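Local coordinates for protein galactokinase (Bifidobacterium longum subsp. infantis ATCC 15697 = JCM 1222 = DSM 20088, PDB 6TEQ) that probably transfers a phosphate from ATP to galactose, as GHMP-family galactokinases do, and here holds a 2-fluorinated galactose in its sugar pocket, at residues N42-H47 and L54-A59; Y50-C55 and C208-T213; H202-D207 and V218-F223; R301-E306 and A338-T343; R327-S332 and G361-G366. All coordinates share one frame; numbering follows the deposited sequence.

How the contacts relate
Contacts 1, 2 and 3 share one sheet. Contact 1 and contact 2 overlap at Leu54 and Cys55 on strand 54-70, with centres about 12 Å apart. Contact 3 adds the neighbouring strands 202-207 and 218-222. The centres of contact 1 and contact 3 are about 9 Å apart. Contacts 4 and 5 lie later in the chain. Their segments alternate along it and draw on the successive helices 294-318 and 322-338. Contact 5 also uses strand 361-365, the edge of a second sheet. Contact 1 touches both: Glu46 bonds to His302 and Glu306 of contact 4 and forms a salt bridge with Arg363 of contact 5. The sugar therefore sits where early and late parts of the chain meet.

Contact 1. Residues N42-H47 and L54-A59; sequences NLIGEH and LCLPIA. With GAF (2-deoxy-2-fluoro-alpha-D-galactopyranose), chain M.
Asn42 has its CG anti to the backbone N (chi1 -162°), which sets OD1 against the backbone of Leu56. Leu56 N donates to Asn42 OD1 over 3.2 Å, in the carbonyl plane of the amide. The same N-H makes a weak bond to Ile44 O. Asn42 ND2 bonds within its own segment to Gly45 O at 2.9 Å and, almost straight, to Glu46 OE1, also at 2.9 Å. Both acceptors lie in the amide plane of Asn42, but each is met from above its own plane. A leucine here would probably leave Glu46 OE1 without its amide donor and Leu56 N with just the weak bond. Nearby, Leu43 N bonds to Leu56 O at 2.8 Å. The Leu43 side chain crosses Ile58 at about a right angle, with Leu43 CD1 4.0 Å from Ile58 CG2. Gly45 passes so close to Leu54 O that a CB would clash with it. Further along the loop, His47 N donates to O6 of the bound sugar at 2.9 Å, and the sugar's C6 lies over the centre of the His47 ring. Arg363 holds Glu46 OE2. This is part of the galactose-binding signature of galactokinases, a loop that brings Glu46 and His47 to the sugar.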
# COMPACT_ATOMS: atom_id res chain seq x y z
N ASN A 42 1.35 -4.86 -3.41
CA ASN A 42 2.72 -4.74 -3.92
C ASN A 42 3.06 -6.10 -4.52
O ASN A 42 3.13 -7.08 -3.80
CB ASN A 42 3.69 -4.26 -2.86
CG ASN A 42 4.95 -3.75 -3.49
OD1 ASN A 42 4.96 -3.41 -4.67
ND2 ASN A 42 5.99 -3.75 -2.68
N LEU A 43 3.30 -6.14 -5.81
CA LEU A 43 3.62 -7.43 -6.42
C LEU A 43 4.98 -7.89 -5.89
O LEU A 43 5.15 -9.09 -5.64
CB LEU A 43 3.60 -7.35 -7.94
CG LEU A 43 2.29 -6.99 -8.60
CD1 LEU A 43 2.52 -6.81 -10.06
CD2 LEU A 43 1.20 -8.03 -8.33
N ILE A 44 5.95 -6.98 -5.87
CA ILE A 44 7.31 -7.28 -5.40
C ILE A 44 8.02 -5.96 -5.22
O ILE A 44 7.56 -4.95 -5.72
CB ILE A 44 7.98 -8.21 -6.48
CG1 ILE A 44 9.21 -8.89 -5.94
CG2 ILE A 44 8.26 -7.52 -7.79
CD1 ILE A 44 9.71 -10.05 -6.79
N GLY A 45 9.08 -6.00 -4.43
CA GLY A 45 9.84 -4.82 -4.03
C GLY A 45 9.34 -4.34 -2.70
O GLY A 45 8.81 -3.25 -2.59
N GLU A 46 9.54 -5.17 -1.72
CA GLU A 46 9.01 -4.99 -0.39
C GLU A 46 10.12 -4.55 0.55
O GLU A 46 11.27 -5.01 0.50
CB GLU A 46 8.41 -6.30 0.12
CG GLU A 46 7.22 -6.10 1.02
CD GLU A 46 5.99 -5.66 0.20
OE1 GLU A 46 5.73 -4.41 0.16
OE2 GLU A 46 5.33 -6.53 -0.46
N HIS A 47 9.76 -3.54 1.32
CA HIS A 47 10.68 -2.91 2.25
C HIS A 47 11.83 -2.25 1.50
O HIS A 47 12.95 -2.17 2.06
CB HIS A 47 11.03 -3.84 3.34
CG HIS A 47 9.99 -4.00 4.37
ND1 HIS A 47 9.77 -3.06 5.37
CD2 HIS A 47 9.04 -4.98 4.54
CE1 HIS A 47 8.74 -3.49 6.08
NE2 HIS A 47 8.29 -4.62 5.61
N LEU A 54 13.22 0.12 -5.67
CA LEU A 54 12.19 -0.13 -6.70
C LEU A 54 11.05 -0.88 -6.06
O LEU A 54 11.28 -1.75 -5.18
CB LEU A 54 12.72 -0.99 -7.85
CG LEU A 54 13.90 -0.36 -8.59
CD1 LEU A 54 14.44 -1.33 -9.63
CD2 LEU A 54 13.49 0.94 -9.25
N CYS A 55 9.83 -0.60 -6.56
CA CYS A 55 8.59 -1.29 -6.13
C CYS A 55 7.75 -1.57 -7.36
O CYS A 55 8.01 -0.99 -8.43
CB CYS A 55 7.79 -0.47 -5.11
SG CYS A 55 8.81 0.28 -3.81
N LEU A 56 6.75 -2.43 -7.19
CA LEU A 56 5.85 -2.80 -8.29
C LEU A 56 4.45 -3.08 -7.78
O LEU A 56 4.01 -4.23 -7.80
CB LEU A 56 6.46 -3.98 -9.03
CG LEU A 56 5.83 -4.26 -10.39
CD1 LEU A 56 6.14 -3.14 -11.39
CD2 LEU A 56 6.34 -5.58 -10.92
N PRO A 57 3.73 -2.02 -7.35
CA PRO A 57 2.34 -2.23 -6.93
C PRO A 57 1.33 -2.13 -8.08
O PRO A 57 1.61 -1.62 -9.14
CB PRO A 57 2.11 -1.06 -5.96
CG PRO A 57 2.99 0.07 -6.50
CD PRO A 57 4.27 -0.67 -6.98
N ILE A 58 0.19 -2.75 -7.79
CA ILE A 58 -1.07 -2.55 -8.54
C ILE A 58 -2.09 -1.97 -7.59
O ILE A 58 -2.01 -2.22 -6.35
CB ILE A 58 -1.57 -3.85 -9.18
CG1 ILE A 58 -1.87 -4.93 -8.15
CG2 ILE A 58 -0.58 -4.32 -10.23
CD1 ILE A 58 -2.67 -6.07 -8.66
N ALA A 59 -3.02 -1.25 -8.17
CA ALA A 59 -4.17 -0.75 -7.40
C ALA A 59 -5.23 -1.85 -7.43
O ALA A 59 -5.55 -2.41 -8.53
CB ALA A 59 -4.69 0.51 -8.00
C1 GAF M . 4.05 -0.69 4.52
C2 GAF M . 4.37 0.76 4.21
F2 GAF M . 3.25 1.50 4.36
C3 GAF M . 4.91 0.93 2.81
O3 GAF M . 5.44 2.21 2.67
C4 GAF M . 6.07 -0.07 2.52
O4 GAF M . 7.26 0.22 3.24
C5 GAF M . 5.60 -1.45 2.85
O5 GAF M . 5.18 -1.51 4.19
C6 GAF M . 6.66 -2.52 2.63
O6 GAF M . 7.05 -2.59 1.26
O1 GAF M . 2.92 -0.96 3.73

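Contact 2. Residues Y50-C55 and C208-T213; sequences YNAGLC and CRPELT
Arg209, whose CG lies 3.5 Å from Ala52 O, carries a flat guanidinium with Leu212 CD2 over the centre of one face. Its main polar partner is Asp207, which forms a salt bridge with Arg209 NH2. Arg268 comes close to Arg209 NE, and this second arginine also pairs with Asp207 and donates to Ala52 O. The like charges therefore meet around a shared carboxylate.

The segments are joined by one backbone bond. Cys208 N donates to Gly53 O at 2.8 Å, with the donor nearly along the C=O axis. Cys208 CB lies beside Gly53 O as well, at 3.3 Å. Next to it, Ala52 CA makes a CA-H...O contact with Cys208 O at 3.5 Å. Ala52 CB packs on the backbone of Arg209 and against Pro210 CD, 4.0 Å away. Pro210 lies in the type I turn that runs from Arg209 to Leu212.

Cys208 SG stands anti to its carbonyl carbon (chi1 -65°), which directs the sulfur toward strand 54-70. Cys208 SG lies 3.9 Å from Cys55 SG in one of the two conformers of Cys55, so that touch is tentative. At this separation the sulfurs form no disulfide. The chemistry is thus a single, short backbone hydrogen bond with small apolar contacts around it and, alongside, a carboxylate shared by two arginines, which would probably favour its ionised form.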
# COMPACT_ATOMS: atom_id res chain seq x y z
N TYR A 50 11.39 3.00 1.37
CA TYR A 50 12.04 3.96 2.29
C TYR A 50 13.56 3.80 2.18
O TYR A 50 14.28 4.60 2.77
CB TYR A 50 11.53 3.76 3.72
CG TYR A 50 11.59 2.35 4.29
CD1 TYR A 50 12.83 1.82 4.69
CD2 TYR A 50 10.44 1.58 4.42
CE1 TYR A 50 12.92 0.53 5.19
CE2 TYR A 50 10.50 0.31 4.98
CZ TYR A 50 11.75 -0.22 5.35
OH TYR A 50 11.79 -1.47 5.89
N ASN A 51 14.04 2.83 1.38
CA ASN A 51 15.48 2.67 1.02
C ASN A 51 15.78 3.24 -0.38
O ASN A 51 16.85 2.90 -0.92
CB ASN A 51 15.85 1.20 1.11
CG ASN A 51 15.88 0.71 2.54
OD1 ASN A 51 16.57 1.32 3.35
ND2 ASN A 51 15.12 -0.36 2.84
N ALA A 52 14.88 4.01 -0.98
CA ALA A 52 15.04 4.64 -2.31
C ALA A 52 15.11 3.54 -3.40
O ALA A 52 15.77 3.71 -4.43
CB ALA A 52 16.29 5.53 -2.35
N GLY A 53 14.44 2.41 -3.17
CA GLY A 53 14.51 1.27 -4.07
C GLY A 53 13.44 1.29 -5.12
O GLY A 53 12.89 2.34 -5.44
N LEU A 54 13.22 0.12 -5.67
CA LEU A 54 12.19 -0.13 -6.70
C LEU A 54 11.05 -0.88 -6.06
O LEU A 54 11.28 -1.75 -5.18
CB LEU A 54 12.72 -0.99 -7.85
CG LEU A 54 13.90 -0.36 -8.59
CD1 LEU A 54 14.44 -1.33 -9.63
CD2 LEU A 54 13.49 0.94 -9.25
N CYS A 55 9.83 -0.60 -6.56
CA CYS A 55 8.59 -1.29 -6.13
C CYS A 55 7.75 -1.57 -7.36
O CYS A 55 8.01 -0.99 -8.43
CB CYS A 55 7.79 -0.47 -5.11
SG CYS A 55 8.81 0.28 -3.81
N CYS A 208 12.01 4.89 -6.15
CA CYS A 208 11.84 5.74 -4.95
C CYS A 208 13.05 6.65 -4.69
O CYS A 208 13.07 7.24 -3.60
CB CYS A 208 11.54 4.85 -3.76
SG CYS A 208 9.93 4.03 -4.00
N ARG A 209 14.00 6.77 -5.65
CA ARG A 209 15.10 7.72 -5.39
C ARG A 209 14.50 9.11 -5.25
O ARG A 209 13.72 9.55 -6.08
CB ARG A 209 16.15 7.62 -6.48
CG ARG A 209 16.98 6.36 -6.36
CD ARG A 209 17.86 6.26 -7.59
NE ARG A 209 17.16 6.09 -8.84
CZ ARG A 209 17.64 6.35 -10.05
NH1 ARG A 209 18.79 6.94 -10.24
NH2 ARG A 209 16.88 6.10 -11.09
N PRO A 210 14.81 9.84 -4.18
CA PRO A 210 14.07 11.04 -3.83
C PRO A 210 14.38 12.22 -4.77
O PRO A 210 13.58 13.19 -4.71
CB PRO A 210 14.47 11.36 -2.38
CG PRO A 210 15.75 10.66 -2.17
CD PRO A 210 15.73 9.45 -3.09
N GLU A 211 15.46 12.13 -5.57
CA GLU A 211 15.85 13.27 -6.44
C GLU A 211 15.07 13.23 -7.78
O GLU A 211 15.20 14.18 -8.55
CB GLU A 211 17.36 13.31 -6.68
CG GLU A 211 17.86 12.20 -7.55
CD GLU A 211 18.20 10.87 -6.84
OE1 GLU A 211 17.85 10.63 -5.63
OE2 GLU A 211 18.87 10.06 -7.52
N LEU A 212 14.33 12.17 -8.08
CA LEU A 212 13.64 12.00 -9.38
C LEU A 212 12.40 12.88 -9.45
O LEU A 212 11.66 13.02 -8.46
CB LEU A 212 13.23 10.55 -9.60
CG LEU A 212 14.42 9.61 -9.63
CD1 LEU A 212 14.02 8.18 -9.90
CD2 LEU A 212 15.49 10.09 -10.54
N THR A 213 12.15 13.34 -10.66
CA THR A 213 10.92 14.06 -10.94
C THR A 213 9.84 13.03 -11.19
O THR A 213 10.13 11.84 -11.39
CB THR A 213 11.01 14.96 -12.17
OG1 THR A 213 11.20 14.04 -13.23
CG2 THR A 213 12.13 15.96 -12.05

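Contact 3. Residues H202-D207 and V218-F223; sequences HALLLD and VSQQEF
Leu204 CD1 lies between two side chains of the partner strand, 3.6 Å from Val218 CG1 and 3.4 Å from Gln220 NE2. Val218 CG1, anti to its carbonyl carbon (chi1 -67°), also reaches Leu206 CD1 at 3.7 Å. On the other face, Leu205 and Gln221 run side by side and point the same way, with Leu205 CB 3.9 Å from Gln221 CG. His202 crosses Gln220 at about a right angle, ring and amide planes 83° apart. The backbones pair antiparallel, with Ala203 and Gln221 joined by two hydrogen bonds. Gln221 N to Ala203 O is 2.8 Å and nearly straight. Leu205 N adds a bond to Ser219 O at 3.0 Å. Strand 218-222 thus extends the sheet beyond strand 202-207, after a short connection that holds helix 214-217. With an alanine in place of His202, Gln220 CB would probably lose the ring packed beside it, and Glu200 O its bond to ND1. Further out, a water donates to Gln220 OE1 and, weakly, to His202 O. Thr199 and Arg197 O hold the two ends of the Gln220 amide. On the far side of strand 202-207, Leu204 and Leu206 are bonded through their backbones to Pro57 and Cys55.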
# COMPACT_ATOMS: atom_id res chain seq x y z
N HIS A 202 -2.07 -2.39 -15.53
CA HIS A 202 -0.63 -2.14 -15.40
C HIS A 202 -0.21 -2.17 -13.94
O HIS A 202 -1.02 -1.82 -13.07
CB HIS A 202 -0.29 -0.78 -16.01
CG HIS A 202 -0.52 -0.71 -17.46
ND1 HIS A 202 -1.79 -0.61 -17.99
CD2 HIS A 202 0.35 -0.79 -18.48
CE1 HIS A 202 -1.67 -0.56 -19.31
NE2 HIS A 202 -0.37 -0.70 -19.66
N ALA A 203 1.06 -2.55 -13.73
CA ALA A 203 1.77 -2.37 -12.47
C ALA A 203 2.61 -1.10 -12.57
O ALA A 203 3.07 -0.78 -13.67
CB ALA A 203 2.56 -3.64 -12.21
N LEU A 204 2.82 -0.47 -11.45
CA LEU A 204 3.54 0.77 -11.38
C LEU A 204 5.00 0.50 -10.99
O LEU A 204 5.31 0.13 -9.80
CB LEU A 204 2.86 1.65 -10.35
CG LEU A 204 3.45 3.06 -10.26
CD1 LEU A 204 2.97 3.88 -11.42
CD2 LEU A 204 3.08 3.72 -8.95
N LEU A 205 5.93 0.46 -11.94
CA LEU A 205 7.38 0.29 -11.55
C LEU A 205 7.85 1.65 -11.01
O LEU A 205 8.05 2.61 -11.78
CB LEU A 205 8.18 -0.16 -12.77
CG LEU A 205 9.66 -0.28 -12.54
CD1 LEU A 205 10.02 -1.18 -11.37
CD2 LEU A 205 10.33 -0.71 -13.82
N LEU A 206 7.90 1.73 -9.69
CA LEU A 206 8.11 2.98 -8.94
C LEU A 206 9.55 2.98 -8.48
O LEU A 206 10.02 2.06 -7.80
CB LEU A 206 7.10 2.99 -7.80
CG LEU A 206 7.32 4.12 -6.80
CD1 LEU A 206 6.96 5.44 -7.43
CD2 LEU A 206 6.50 3.87 -5.57
N ASP A 207 10.26 4.04 -8.85
CA ASP A 207 11.63 4.26 -8.44
C ASP A 207 11.64 5.30 -7.35
O ASP A 207 11.25 6.43 -7.64
CB ASP A 207 12.44 4.61 -9.68
CG ASP A 207 13.94 4.71 -9.43
OD1 ASP A 207 14.34 5.03 -8.29
OD2 ASP A 207 14.69 4.42 -10.41
N VAL A 218 8.25 6.81 -12.45
CA VAL A 218 7.33 5.71 -12.73
C VAL A 218 7.40 5.24 -14.17
O VAL A 218 7.58 6.02 -15.08
CB VAL A 218 5.90 6.03 -12.36
CG1 VAL A 218 5.71 6.19 -10.88
CG2 VAL A 218 5.24 7.12 -13.17
N SER A 219 6.98 4.00 -14.34
CA SER A 219 6.98 3.26 -15.61
C SER A 219 5.83 2.25 -15.58
O SER A 219 5.92 1.27 -14.79
CB SER A 219 8.31 2.62 -15.83
OG SER A 219 8.22 1.69 -16.88
N GLN A 220 4.78 2.47 -16.37
CA GLN A 220 3.60 1.59 -16.33
C GLN A 220 3.97 0.29 -17.03
O GLN A 220 4.37 0.32 -18.22
CB GLN A 220 2.41 2.24 -17.01
CG GLN A 220 1.96 3.53 -16.34
CD GLN A 220 1.34 3.40 -14.99
OE1 GLN A 220 0.91 2.33 -14.65
NE2 GLN A 220 1.26 4.52 -14.25
N GLN A 221 3.93 -0.84 -16.31
CA GLN A 221 4.33 -2.14 -16.84
C GLN A 221 3.05 -2.94 -17.10
O GLN A 221 2.15 -2.98 -16.24
CB GLN A 221 5.21 -2.86 -15.82
CG GLN A 221 6.53 -2.19 -15.61
CD GLN A 221 7.34 -2.29 -16.88
OE1 GLN A 221 7.33 -3.29 -17.57
NE2 GLN A 221 8.18 -1.27 -17.10
N GLU A 222 2.98 -3.55 -18.26
CA GLU A 222 1.85 -4.43 -18.63
C GLU A 222 1.64 -5.43 -17.49
O GLU A 222 2.64 -6.03 -17.03
CB GLU A 222 2.13 -5.11 -19.97
CG GLU A 222 2.15 -4.17 -21.19
CD GLU A 222 0.76 -3.86 -21.74
OE1 GLU A 222 -0.18 -4.21 -21.05
OE2 GLU A 222 0.63 -3.29 -22.86
N PHE A 223 0.41 -5.59 -17.02
CA PHE A 223 0.09 -6.60 -16.01
C PHE A 223 -1.29 -7.15 -16.32
O PHE A 223 -2.25 -6.91 -15.57
CB PHE A 223 0.26 -6.06 -14.58
CG PHE A 223 0.32 -7.20 -13.60
CD1 PHE A 223 1.40 -8.04 -13.55
CD2 PHE A 223 -0.75 -7.42 -12.73
CE1 PHE A 223 1.42 -9.08 -12.63
CE2 PHE A 223 -0.72 -8.45 -11.82
CZ PHE A 223 0.34 -9.30 -11.82
O HOH W 1 -0.09 0.82 -12.50

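Contact 4. Residues R301-E306 and A338-T343; sequences RHVVTE and ADYEVT
Tyr340 brings its ring obliquely up to that of His302, with CD1 of Tyr340 3.5 Å from CD2 of His302. The ring planes are at 47°. Tyr340 CB sits over one face of the imidazole, offset from its centre, in a CH-pi contact. His302 has CG anti to its backbone N (chi1 167°), which turns the ring toward the loop. Val303 CG2 touches Tyr340 CE1 at 4.1 Å. Just before His302, Arg301 grips Asp339 side-on in a salt bridge. Arg301 NE bonds to Asp339 OD2 at 2.8 Å, from above the carboxylate plane. Arg301 NH2 bonds to Asp339 OD1 at 2.7 Å, on the syn side. A water donates to Asp339 OD2 and to Thr305 OG1. Both nitrogens of the His302 ring are engaged: ND1 by Ser335 OG and NE2 by Glu46 O. Tyr340 OH bonds to Tyr50 OH, and its ring meets that of His47. His302 and Tyr340 thus form a second shell behind sugar-binding residues of the galactose site.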
# COMPACT_ATOMS: atom_id res chain seq x y z
N ARG A 301 21.03 -7.48 3.01
CA ARG A 301 20.94 -8.52 1.96
C ARG A 301 19.51 -8.52 1.39
O ARG A 301 19.35 -8.63 0.19
CB ARG A 301 21.41 -9.86 2.50
CG ARG A 301 21.25 -10.99 1.51
CD ARG A 301 22.07 -12.18 1.91
NE ARG A 301 21.52 -12.71 3.11
CZ ARG A 301 22.23 -13.10 4.13
NH1 ARG A 301 23.55 -13.00 4.06
NH2 ARG A 301 21.60 -13.54 5.22
N HIS A 302 18.47 -8.50 2.25
CA HIS A 302 17.09 -8.44 1.76
C HIS A 302 17.02 -7.24 0.83
O HIS A 302 16.50 -7.42 -0.26
CB HIS A 302 16.08 -8.30 2.90
CG HIS A 302 14.77 -7.94 2.31
ND1 HIS A 302 14.05 -8.84 1.64
CD2 HIS A 302 14.14 -6.76 2.22
CE1 HIS A 302 13.02 -8.25 1.05
NE2 HIS A 302 13.03 -6.96 1.43
N VAL A 303 17.43 -6.01 1.26
CA VAL A 303 17.08 -4.82 0.45
C VAL A 303 17.76 -4.95 -0.92
O VAL A 303 17.16 -4.64 -1.96
CB VAL A 303 17.46 -3.53 1.18
CG1 VAL A 303 17.28 -2.34 0.30
CG2 VAL A 303 16.61 -3.38 2.45
N VAL A 304 18.99 -5.38 -0.91
CA VAL A 304 19.81 -5.40 -2.13
C VAL A 304 19.22 -6.43 -3.07
O VAL A 304 19.04 -6.11 -4.24
CB VAL A 304 21.26 -5.73 -1.80
CG1 VAL A 304 22.04 -6.17 -3.02
CG2 VAL A 304 21.91 -4.55 -1.13
N THR A 305 18.94 -7.62 -2.61
CA THR A 305 18.42 -8.71 -3.47
C THR A 305 17.00 -8.37 -3.94
O THR A 305 16.62 -8.71 -5.05
CB THR A 305 18.56 -10.10 -2.83
OG1 THR A 305 17.75 -10.16 -1.65
CG2 THR A 305 20.02 -10.45 -2.56
N GLU A 306 16.22 -7.72 -3.08
CA GLU A 306 14.81 -7.43 -3.43
C GLU A 306 14.81 -6.41 -4.56
O GLU A 306 13.92 -6.50 -5.47
CB GLU A 306 14.05 -6.91 -2.19
CG GLU A 306 12.58 -6.73 -2.42
CD GLU A 306 11.75 -7.99 -2.45
OE1 GLU A 306 12.32 -9.11 -2.46
OE2 GLU A 306 10.54 -7.80 -2.52
N ALA A 338 13.24 -14.83 6.17
CA ALA A 338 14.52 -15.22 6.79
C ALA A 338 15.42 -14.02 7.07
O ALA A 338 16.10 -14.01 8.12
CB ALA A 338 15.30 -16.16 5.95
N ASP A 339 15.55 -13.12 6.12
CA ASP A 339 16.50 -11.99 6.24
C ASP A 339 15.79 -10.80 6.88
O ASP A 339 16.43 -10.10 7.62
CB ASP A 339 17.16 -11.67 4.91
CG ASP A 339 18.33 -12.61 4.63
OD1 ASP A 339 18.92 -13.20 5.63
OD2 ASP A 339 18.73 -12.73 3.47
N TYR A 340 14.62 -10.42 6.37
CA TYR A 340 13.94 -9.23 6.92
C TYR A 340 13.09 -9.52 8.15
O TYR A 340 12.87 -8.57 8.98
CB TYR A 340 13.15 -8.48 5.86
CG TYR A 340 13.35 -7.00 5.88
CD1 TYR A 340 14.62 -6.45 5.63
CD2 TYR A 340 12.31 -6.12 6.20
CE1 TYR A 340 14.84 -5.11 5.69
CE2 TYR A 340 12.54 -4.74 6.23
CZ TYR A 340 13.80 -4.24 5.94
OH TYR A 340 14.04 -2.90 5.98
N GLU A 341 12.76 -10.79 8.38
CA GLU A 341 12.10 -11.24 9.65
C GLU A 341 10.83 -10.41 9.85
O GLU A 341 10.60 -9.89 10.96
CB GLU A 341 13.07 -11.23 10.82
CG GLU A 341 14.18 -12.23 10.65
CD GLU A 341 15.00 -12.25 11.92
OE1 GLU A 341 15.90 -11.36 12.06
OE2 GLU A 341 14.62 -13.02 12.84
N VAL A 342 9.99 -10.32 8.80
CA VAL A 342 8.69 -9.58 8.92
C VAL A 342 7.51 -10.51 8.65
O VAL A 342 6.42 -10.01 8.44
CB VAL A 342 8.63 -8.31 8.05
CG1 VAL A 342 9.72 -7.34 8.42
CG2 VAL A 342 8.68 -8.67 6.56
N THR A 343 7.70 -11.81 8.64
CA THR A 343 6.58 -12.73 8.47
C THR A 343 6.16 -13.29 9.83
O THR A 343 6.83 -13.07 10.87
CB THR A 343 6.91 -13.84 7.48
OG1 THR A 343 7.86 -14.75 8.04
CG2 THR A 343 7.35 -13.30 6.12
O HOH W 2 17.83 -11.84 1.05

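Contact 5. Residues R327-S332 and G361-G366; sequences RLFNAS and GARMTG. With GAF (2-deoxy-2-fluoro-alpha-D-galactopyranose), chain M.
Ser332 OG is held by two residues, Arg363 and Glu306. Arg363 NE donates to Ser332 OG at 3.0 Å, with the oxygen tilted out of the guanidinium plane. Arg363 NH1 adds a weak bond at 3.2 Å to the same Ser332 OG, which is also hydrogen-bonded to Glu306 OE2. The Arg363 and Phe329 side chains cross at about a right angle. Arg363 CD stands over one face of the Phe329 ring, 4.0 Å from its centroid, a CH-pi contact. Gly361 O and Ala362 N lie at the ring edge. Arg363 CG sits between its backbone N and carbonyl carbon (chi1 57°), which brings the chain up against helix 322-338. At the start of the strand, Ala362 N donates to Asn330 OD1 at 2.9 Å. Gly361 lets the helix come close: a CB there would press on Phe329 CB and Asn330 OD1. The segments run only 31° from parallel. Outside them, Arg363 NH1 forms a salt bridge with Glu46. At the end of segment 361-366, Gly366 O lies 3.7 Å from C6 of the sugar. The buried arginine thus has its methylene on an aromatic face and its NE on the serine, and the Glu46 carboxylate would probably balance its charge.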
# COMPACT_ATOMS: atom_id res chain seq x y z
N ARG A 327 8.90 -17.75 -9.27
CA ARG A 327 10.11 -18.01 -8.44
C ARG A 327 10.57 -16.70 -7.78
O ARG A 327 11.06 -16.71 -6.66
CB ARG A 327 11.23 -18.62 -9.30
CG ARG A 327 10.85 -20.03 -9.72
CD ARG A 327 12.00 -20.72 -10.33
NE ARG A 327 12.35 -20.18 -11.59
CZ ARG A 327 11.97 -20.71 -12.77
NH1 ARG A 327 11.11 -21.73 -12.82
NH2 ARG A 327 12.38 -20.13 -13.86
N LEU A 328 10.39 -15.60 -8.48
CA LEU A 328 10.81 -14.27 -7.92
C LEU A 328 9.88 -13.91 -6.75
O LEU A 328 10.36 -13.43 -5.74
CB LEU A 328 10.76 -13.24 -9.04
CG LEU A 328 11.97 -13.33 -9.96
CD1 LEU A 328 11.69 -12.76 -11.33
CD2 LEU A 328 13.16 -12.63 -9.36
N PHE A 329 8.57 -14.11 -6.91
CA PHE A 329 7.65 -13.99 -5.76
C PHE A 329 8.23 -14.79 -4.60
O PHE A 329 8.22 -14.33 -3.44
CB PHE A 329 6.25 -14.49 -6.05
CG PHE A 329 5.27 -13.51 -6.62
CD1 PHE A 329 5.66 -12.31 -7.22
CD2 PHE A 329 3.92 -13.75 -6.39
CE1 PHE A 329 4.71 -11.42 -7.71
CE2 PHE A 329 2.96 -12.91 -6.95
CZ PHE A 329 3.37 -11.72 -7.54
N ASN A 330 8.53 -16.07 -4.87
CA ASN A 330 8.93 -16.98 -3.80
C ASN A 330 10.21 -16.50 -3.13
O ASN A 330 10.29 -16.55 -1.87
CB ASN A 330 9.09 -18.40 -4.33
CG ASN A 330 7.79 -19.09 -4.67
OD1 ASN A 330 6.76 -18.66 -4.14
ND2 ASN A 330 7.89 -20.17 -5.44
N ALA A 331 11.18 -16.04 -3.88
CA ALA A 331 12.47 -15.59 -3.29
C ALA A 331 12.25 -14.29 -2.49
O ALA A 331 12.88 -14.07 -1.48
CB ALA A 331 13.46 -15.32 -4.38
N SER A 332 11.34 -13.45 -2.93
CA SER A 332 10.95 -12.24 -2.17
C SER A 332 10.39 -12.64 -0.81
O SER A 332 10.82 -12.07 0.21
CB SER A 332 10.02 -11.36 -2.99
OG SER A 332 9.45 -10.35 -2.19
N GLY A 361 3.94 -18.88 -7.76
CA GLY A 361 4.64 -18.38 -6.60
C GLY A 361 3.70 -17.66 -5.67
O GLY A 361 2.57 -17.35 -6.09
N ALA A 362 4.15 -17.42 -4.47
CA ALA A 362 3.32 -16.81 -3.43
C ALA A 362 4.20 -16.09 -2.42
O ALA A 362 5.33 -16.53 -2.12
CB ALA A 362 2.49 -17.91 -2.76
N ARG A 363 3.68 -14.99 -1.87
CA ARG A 363 4.46 -14.16 -0.96
C ARG A 363 3.50 -13.33 -0.14
O ARG A 363 2.47 -12.89 -0.65
CB ARG A 363 5.44 -13.25 -1.71
CG ARG A 363 4.81 -12.32 -2.73
CD ARG A 363 5.80 -11.55 -3.56
NE ARG A 363 6.50 -10.63 -2.71
CZ ARG A 363 6.04 -9.47 -2.21
NH1 ARG A 363 6.73 -8.88 -1.28
NH2 ARG A 363 4.99 -8.88 -2.67
N MET A 364 3.97 -12.97 1.04
CA MET A 364 3.34 -11.84 1.75
C MET A 364 3.45 -10.57 0.89
O MET A 364 4.37 -10.44 0.08
CB MET A 364 4.00 -11.66 3.08
CG MET A 364 5.51 -11.35 3.07
SD MET A 364 6.02 -10.26 4.39
CE MET A 364 5.36 -8.71 3.78
N THR A 365 2.52 -9.65 1.08
CA THR A 365 2.55 -8.32 0.42
C THR A 365 2.37 -7.22 1.48
O THR A 365 1.68 -7.44 2.52
CB THR A 365 1.45 -8.20 -0.67
OG1 THR A 365 1.70 -7.05 -1.51
CG2 THR A 365 0.04 -8.16 -0.14
N GLY A 366 3.04 -6.10 1.25
CA GLY A 366 2.95 -4.98 2.14
C GLY A 366 4.00 -5.08 3.27
O GLY A 366 4.99 -5.75 3.13
C1 GAF M . 4.05 -0.69 4.52
C2 GAF M . 4.37 0.76 4.21
F2 GAF M . 3.25 1.50 4.36
C3 GAF M . 4.91 0.93 2.81
O3 GAF M . 5.44 2.21 2.67
C4 GAF M . 6.07 -0.07 2.52
O4 GAF M . 7.26 0.22 3.24
C5 GAF M . 5.60 -1.45 2.85
O5 GAF M . 5.18 -1.51 4.19
C6 GAF M . 6.66 -2.52 2.63
O6 GAF M . 7.05 -2.59 1.26
O1 GAF M . 2.92 -0.96 3.73